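Local coordinates for membrane thiol protease (Chlamydia trachomatis, PDB 5B5Q), which acts through this catalytic domain as a secreted bacterial cysteine protease effector with deubiquitinating and deneddylating activity, impairing ubiquitination and degradation of NF-kappa-B inhibitor alpha, at residues B[14-19]-B[36-41]; B[42-47]-B[94-99]. All coordinates share one frame; numbering follows the deposited sequence.

Interaction 1 (B[14-19]-B[36-41]); sequences WDSDII and LETFPP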
loop_
_atom_site.group_PDB
_atom_site.type_symbol
_atom_site.label_atom_id
_atom_site.label_comp_id
_atom_site.label_asym_id
_atom_site.label_seq_id
_atom_site.Cartn_x
_atom_site.Cartn_y
_atom_site.Cartn_z
ATOM N N TRP B 14 -2.696 -5.865 11.500
ATOM C CA TRP B 14 -1.621 -4.908 11.278
ATOM C C TRP B 14 -2.183 -3.511 11.076
ATOM O O TRP B 14 -2.899 -3.257 10.111
ATOM C CB TRP B 14 -0.776 -5.321 10.073
ATOM C CG TRP B 14 0.361 -6.238 10.412
ATOM C CD1 TRP B 14 0.526 -6.969 11.552
ATOM C CD2 TRP B 14 1.512 -6.496 9.600
ATOM N NE1 TRP B 14 1.709 -7.670 11.500
ATOM C CE2 TRP B 14 2.334 -7.395 10.312
ATOM C CE3 TRP B 14 1.928 -6.054 8.340
ATOM C CZ2 TRP B 14 3.539 -7.864 9.803
ATOM C CZ3 TRP B 14 3.121 -6.514 7.842
ATOM C CH2 TRP B 14 3.914 -7.417 8.567
ATOM N N ASP B 15 -1.862 -2.607 12.002
ATOM C CA ASP B 15 -2.314 -1.223 11.905
ATOM C C ASP B 15 -1.271 -0.350 11.217
ATOM O O ASP B 15 -0.248 -0.844 10.735
ATOM C CB ASP B 15 -2.674 -0.661 13.297
ATOM C CG ASP B 15 -1.475 -0.575 14.260
ATOM O OD1 ASP B 15 -0.301 -0.673 13.843
ATOM O OD2 ASP B 15 -1.727 -0.382 15.471
ATOM N N SER B 16 -1.542 0.951 11.168
ATOM C CA SER B 16 -0.677 1.887 10.463
ATOM C C SER B 16 0.782 1.827 10.927
ATOM O O SER B 16 1.699 1.950 10.113
ATOM C CB SER B 16 -1.193 3.311 10.637
ATOM O OG SER B 16 -2.444 3.475 10.009
ATOM N N ASP B 17 0.999 1.659 12.225
ATOM C CA ASP B 17 2.362 1.674 12.750
ATOM C C ASP B 17 3.188 0.457 12.328
ATOM O O ASP B 17 4.349 0.604 11.945
ATOM C CB ASP B 17 2.347 1.784 14.269
ATOM C CG ASP B 17 2.188 3.211 14.735
ATOM O OD1 ASP B 17 2.933 4.088 14.241
ATOM O OD2 ASP B 17 1.321 3.456 15.596
ATOM N N ILE B 18 2.617 -0.742 12.384
ATOM C CA ILE B 18 3.390 -1.910 11.976
ATOM C C ILE B 18 3.564 -1.928 10.450
ATOM O O ILE B 18 4.630 -2.281 9.960
ATOM C CB ILE B 18 2.761 -3.226 12.472
ATOM C CG1 ILE B 18 3.560 -4.442 11.981
ATOM C CG2 ILE B 18 1.305 -3.351 12.030
ATOM C CD1 ILE B 18 4.970 -4.519 12.527
ATOM N N ILE B 19 2.547 -1.522 9.694
ATOM C CA ILE B 19 2.703 -1.488 8.233
ATOM C C ILE B 19 3.844 -0.531 7.846
ATOM O O ILE B 19 4.681 -0.871 7.017
ATOM C CB ILE B 19 1.404 -1.085 7.522
ATOM C CG1 ILE B 19 0.329 -2.154 7.773
ATOM C CG2 ILE B 19 1.656 -0.918 6.017
ATOM C CD1 ILE B 19 -1.065 -1.773 7.318
ATOM N N LEU B 36 6.310 5.447 2.317
ATOM C CA LEU B 36 5.288 6.439 2.620
ATOM C C LEU B 36 4.607 6.185 3.957
ATOM O O LEU B 36 4.229 5.061 4.283
ATOM C CB LEU B 36 4.241 6.464 1.509
ATOM C CG LEU B 36 4.779 6.895 0.148
ATOM C CD1 LEU B 36 3.695 6.805 -0.908
ATOM C CD2 LEU B 36 5.360 8.290 0.194
ATOM N N GLU B 37 4.450 7.248 4.733
ATOM C CA GLU B 37 3.758 7.144 6.005
ATOM C C GLU B 37 2.303 6.723 5.792
ATOM O O GLU B 37 1.696 7.005 4.750
ATOM C CB GLU B 37 3.856 8.467 6.762
ATOM C CG GLU B 37 5.255 8.689 7.306
ATOM C CD GLU B 37 5.516 10.100 7.807
ATOM O OE1 GLU B 37 4.604 10.956 7.764
ATOM O OE2 GLU B 37 6.657 10.361 8.230
ATOM N N THR B 38 1.769 6.052 6.805
ATOM C CA THR B 38 0.492 5.355 6.725
ATOM C C THR B 38 -0.590 6.014 7.585
ATOM O O THR B 38 -1.756 5.604 7.549
ATOM C CB THR B 38 0.661 3.913 7.179
ATOM O OG1 THR B 38 1.348 3.913 8.432
ATOM C CG2 THR B 38 1.477 3.109 6.171
ATOM N N PHE B 39 -0.191 7.006 8.384
ATOM C CA PHE B 39 -1.142 7.847 9.091
ATOM C C PHE B 39 -0.768 9.327 8.971
ATOM O O PHE B 39 0.384 9.693 9.202
ATOM C CB PHE B 39 -1.246 7.491 10.576
ATOM C CG PHE B 39 -2.410 8.161 11.243
ATOM C CD1 PHE B 39 -3.662 7.577 11.213
ATOM C CD2 PHE B 39 -2.273 9.402 11.844
ATOM C CE1 PHE B 39 -4.744 8.193 11.790
ATOM C CE2 PHE B 39 -3.359 10.022 12.423
ATOM C CZ PHE B 39 -4.598 9.413 12.398
ATOM N N PRO B 40 -1.736 10.189 8.607
ATOM C CA PRO B 40 -3.100 9.844 8.178
ATOM C C PRO B 40 -3.070 8.991 6.927
ATOM O O PRO B 40 -2.232 9.230 6.059
ATOM C CB PRO B 40 -3.743 11.206 7.906
ATOM C CG PRO B 40 -2.972 12.159 8.760
ATOM C CD PRO B 40 -1.562 11.644 8.727
ATOM N N PRO B 41 -3.937 7.974 6.850
ATOM C CA PRO B 41 -3.878 7.090 5.687
ATOM C C PRO B 41 -4.481 7.711 4.445
ATOM O O PRO B 41 -5.232 8.678 4.539
ATOM C CB PRO B 41 -4.705 5.885 6.129
ATOM C CG PRO B 41 -5.726 6.465 7.010
ATOM C CD PRO B 41 -5.026 7.585 7.766
#
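S16 and T38 meet where the first turn of helix 16-29 comes up against the loop that runs on to helix 47-62, and each offers the other a hydroxyl. T38 OG1 donates to the backbone carbonyl S16 O over 2.6 Å, reaching it from above the carbonyl plane, 41° out of it, and not along a lone pair. At chi1 50° OG1 stands between the backbone N and the carbonyl carbon, which brings it to S16 O, while CG2, anti to the carbonyl carbon, touches I19 CG2 at 4.0 Å, the two side chains crossing at a slant. T38 thus presents a polar branch to S16 O and a methyl to I19. In return S16 OG, held beside its own backbone N (chi1 -66°), makes a weak bond to T38 O at 3.3 Å. The CB atoms of S16 and F39 pack at 4.2 Å; beyond CB the phenylalanine leads away, with S16 OG near the edge of its ring. The helix start itself is capped by D15 at the N-cap: D15 OD1 accepts from I18 N at 3.3 Å, nearly along the C-O axis, and weakly from D17 N. M110 of helix 103-116 and W124 of strand 123-130 also touch S16; the side chain of I19 touches W124 and F93 and lies about 7 Å from that of the active-site C193. The small contact, 175 Å² in all, joins loop to helix start through the S16-T38 pair, the buried T38 OG1 being satisfied by the shorter bond.

Interaction 2 (B[42-47]-B[94-99]); sequences ATIFNF and MWYHPT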
loop_
_atom_site.group_PDB
_atom_site.type_symbol
_atom_site.label_atom_id
_atom_site.label_comp_id
_atom_site.label_asym_id
_atom_site.label_seq_id
_atom_site.Cartn_x
_atom_site.Cartn_y
_atom_site.Cartn_z
ATOM N N ALA B 42 -4.138 7.164 3.287
ATOM C CA ALA B 42 -4.928 7.413 2.101
ATOM C C ALA B 42 -6.310 6.828 2.345
ATOM O O ALA B 42 -6.466 5.872 3.126
ATOM C CB ALA B 42 -4.285 6.792 0.868
ATOM N N THR B 43 -7.307 7.410 1.686
ATOM C CA THR B 43 -8.677 6.906 1.746
ATOM C C THR B 43 -9.260 6.874 0.339
ATOM O O THR B 43 -8.648 7.367 -0.606
ATOM C CB THR B 43 -9.580 7.774 2.639
ATOM O OG1 THR B 43 -9.815 9.041 2.008
ATOM C CG2 THR B 43 -8.947 7.998 4.025
ATOM N N ILE B 44 -10.456 6.310 0.209
ATOM C CA ILE B 44 -11.126 6.254 -1.077
ATOM C C ILE B 44 -11.468 7.669 -1.535
ATOM O O ILE B 44 -11.719 7.903 -2.712
ATOM C CB ILE B 44 -12.413 5.365 -1.006
ATOM C CG1 ILE B 44 -12.984 5.098 -2.399
ATOM C CG2 ILE B 44 -13.472 5.990 -0.106
ATOM C CD1 ILE B 44 -12.040 4.308 -3.319
ATOM N N PHE B 45 -11.448 8.616 -0.604
ATOM C CA PHE B 45 -11.778 10.006 -0.909
ATOM C C PHE B 45 -10.598 10.842 -1.419
ATOM O O PHE B 45 -10.816 11.920 -1.989
ATOM C CB PHE B 45 -12.361 10.685 0.334
ATOM C CG PHE B 45 -13.551 9.980 0.898
ATOM C CD1 PHE B 45 -14.805 10.177 0.352
ATOM C CD2 PHE B 45 -13.418 9.110 1.972
ATOM C CE1 PHE B 45 -15.905 9.523 0.860
ATOM C CE2 PHE B 45 -14.520 8.451 2.482
ATOM C CZ PHE B 45 -15.763 8.658 1.927
ATOM N N ASN B 46 -9.362 10.375 -1.233
ATOM C CA ASN B 46 -8.215 11.228 -1.550
ATOM C C ASN B 46 -6.924 10.519 -1.972
ATOM O O ASN B 46 -5.871 11.153 -2.053
ATOM C CB ASN B 46 -7.912 12.125 -0.339
ATOM C CG ASN B 46 -7.385 11.352 0.855
ATOM O OD1 ASN B 46 -7.456 10.124 0.914
ATOM N ND2 ASN B 46 -6.856 12.081 1.826
ATOM N N PHE B 47 -6.980 9.227 -2.271
ATOM C CA PHE B 47 -5.747 8.521 -2.585
ATOM C C PHE B 47 -5.172 8.997 -3.922
ATOM O O PHE B 47 -3.952 9.032 -4.094
ATOM C CB PHE B 47 -5.956 6.998 -2.577
ATOM C CG PHE B 47 -6.647 6.445 -3.796
ATOM C CD1 PHE B 47 -8.030 6.381 -3.857
ATOM C CD2 PHE B 47 -5.913 5.943 -4.859
ATOM C CE1 PHE B 47 -8.661 5.850 -4.968
ATOM C CE2 PHE B 47 -6.535 5.421 -5.971
ATOM C CZ PHE B 47 -7.915 5.366 -6.026
ATOM N N MET B 94 -4.503 2.343 1.590
ATOM C CA MET B 94 -5.804 2.995 1.679
ATOM C C MET B 94 -6.614 2.346 2.799
ATOM O O MET B 94 -6.872 1.146 2.752
ATOM C CB MET B 94 -6.548 2.883 0.346
ATOM C CG MET B 94 -7.722 3.826 0.196
ATOM S SD MET B 94 -8.739 3.475 -1.267
ATOM C CE MET B 94 -7.501 3.188 -2.531
ATOM N N TRP B 95 -6.972 3.127 3.815
ATOM C CA TRP B 95 -7.836 2.655 4.897
ATOM C C TRP B 95 -9.284 2.921 4.516
ATOM O O TRP B 95 -9.632 4.031 4.116
ATOM C CB TRP B 95 -7.474 3.345 6.220
ATOM C CG TRP B 95 -8.073 2.702 7.468
ATOM C CD1 TRP B 95 -7.474 1.777 8.282
ATOM C CD2 TRP B 95 -9.367 2.951 8.036
ATOM N NE1 TRP B 95 -8.312 1.435 9.313
ATOM C CE2 TRP B 95 -9.483 2.137 9.185
ATOM C CE3 TRP B 95 -10.437 3.777 7.687
ATOM C CZ2 TRP B 95 -10.625 2.135 9.989
ATOM C CZ3 TRP B 95 -11.571 3.768 8.485
ATOM C CH2 TRP B 95 -11.654 2.956 9.624
ATOM N N TYR B 96 -10.123 1.898 4.642
ATOM C CA TYR B 96 -11.491 1.961 4.149
ATOM C C TYR B 96 -12.458 1.365 5.155
ATOM O O TYR B 96 -12.149 0.398 5.850
ATOM C CB TYR B 96 -11.610 1.224 2.801
ATOM C CG TYR B 96 -13.030 1.127 2.293
ATOM C CD1 TYR B 96 -13.634 2.199 1.647
ATOM C CD2 TYR B 96 -13.779 -0.028 2.487
ATOM C CE1 TYR B 96 -14.932 2.123 1.202
ATOM C CE2 TYR B 96 -15.087 -0.113 2.043
ATOM C CZ TYR B 96 -15.654 0.964 1.403
ATOM O OH TYR B 96 -16.947 0.882 0.965
ATOM N N HIS B 97 -13.636 1.961 5.226
ATOM C CA HIS B 97 -14.724 1.420 6.014
ATOM C C HIS B 97 -15.989 1.753 5.251
ATOM O O HIS B 97 -16.111 2.865 4.747
ATOM C CB HIS B 97 -14.717 2.024 7.423
ATOM C CG HIS B 97 -15.613 1.322 8.393
ATOM N ND1 HIS B 97 -16.979 1.263 8.234
ATOM C CD2 HIS B 97 -15.341 0.682 9.558
ATOM C CE1 HIS B 97 -17.512 0.599 9.245
ATOM N NE2 HIS B 97 -16.538 0.238 10.063
ATOM N N PRO B 98 -16.919 0.791 5.118
ATOM C CA PRO B 98 -18.128 1.049 4.320
ATOM C C PRO B 98 -19.058 2.123 4.881
ATOM O O PRO B 98 -19.708 2.808 4.094
ATOM C CB PRO B 98 -18.844 -0.312 4.304
ATOM C CG PRO B 98 -18.275 -1.081 5.425
ATOM C CD PRO B 98 -16.857 -0.605 5.582
ATOM N N THR B 99 -19.118 2.277 6.200
ATOM C CA THR B 99 -20.115 3.160 6.807
ATOM C C THR B 99 -19.836 4.650 6.573
ATOM O O THR B 99 -20.720 5.372 6.114
ATOM C CB THR B 99 -20.233 2.891 8.315
ATOM O OG1 THR B 99 -20.646 1.534 8.510
ATOM C CG2 THR B 99 -21.271 3.811 8.970
HETATM O O HOH W 1 -11.525 5.053 2.493
#
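A42 and M94 form a single beta bridge, their CA atoms 4.5 Å apart, where the loop before helix 47-62 meets the end of strand 89-96, an outermost strand of the sheet in this Ulp1-like (C48) protease domain. W95 N donates to A42 O at 2.9 Å, and M94 CA adds a CA-H...O contact to the same oxygen. Past the bridge a water takes over, accepting from I44 N and donating to W95 O. The loop then folds into an ST turn: T43 OG1 accepts from F45 N and donates to N46 OD1, which T43 N meets nearly end-on to its C=O, though the N-H is bent (145°).

M94 carries the side-chain packing. Its CG, anti to the backbone N (chi1 -164°), passes T43 C at 3.4 Å; SD lies 4.0 Å from I44 CD1, and a bend at chi3 turns CE over the F47 ring. I44 CG2 reaches the Y96 ring edge, and the side chain of Y96 is about 5 Å from that of the active-site H123. W95 meets W124 edge-to-face. M94 CE makes a CH-pi contact over the F47 face, 3.6 Å from the centroid and 17° off the normal, while SD adds an oblique Met-aromatic contact.

Overall arrangement
The two interactions follow each other along one loop: residues 36-41 lean on the start of helix 16-29, and residues 42-47 continue onto strand 89-96. They join directly where P41 CG packs on W95 CB at 3.7 Å. Interaction 1 is smaller and only partly buried, relying on one short hydroxyl-to-carbonyl bond and one weak one, with little apolar packing; interaction 2 is buried and larger, 300 Å², and combines a backbone bridge with methionine, isoleucine and aromatic contacts. W124 of the neighbouring strand touches both, through S16, I19 and P41 in one and W95 in the other. Both lie near the catalytic residues without including them.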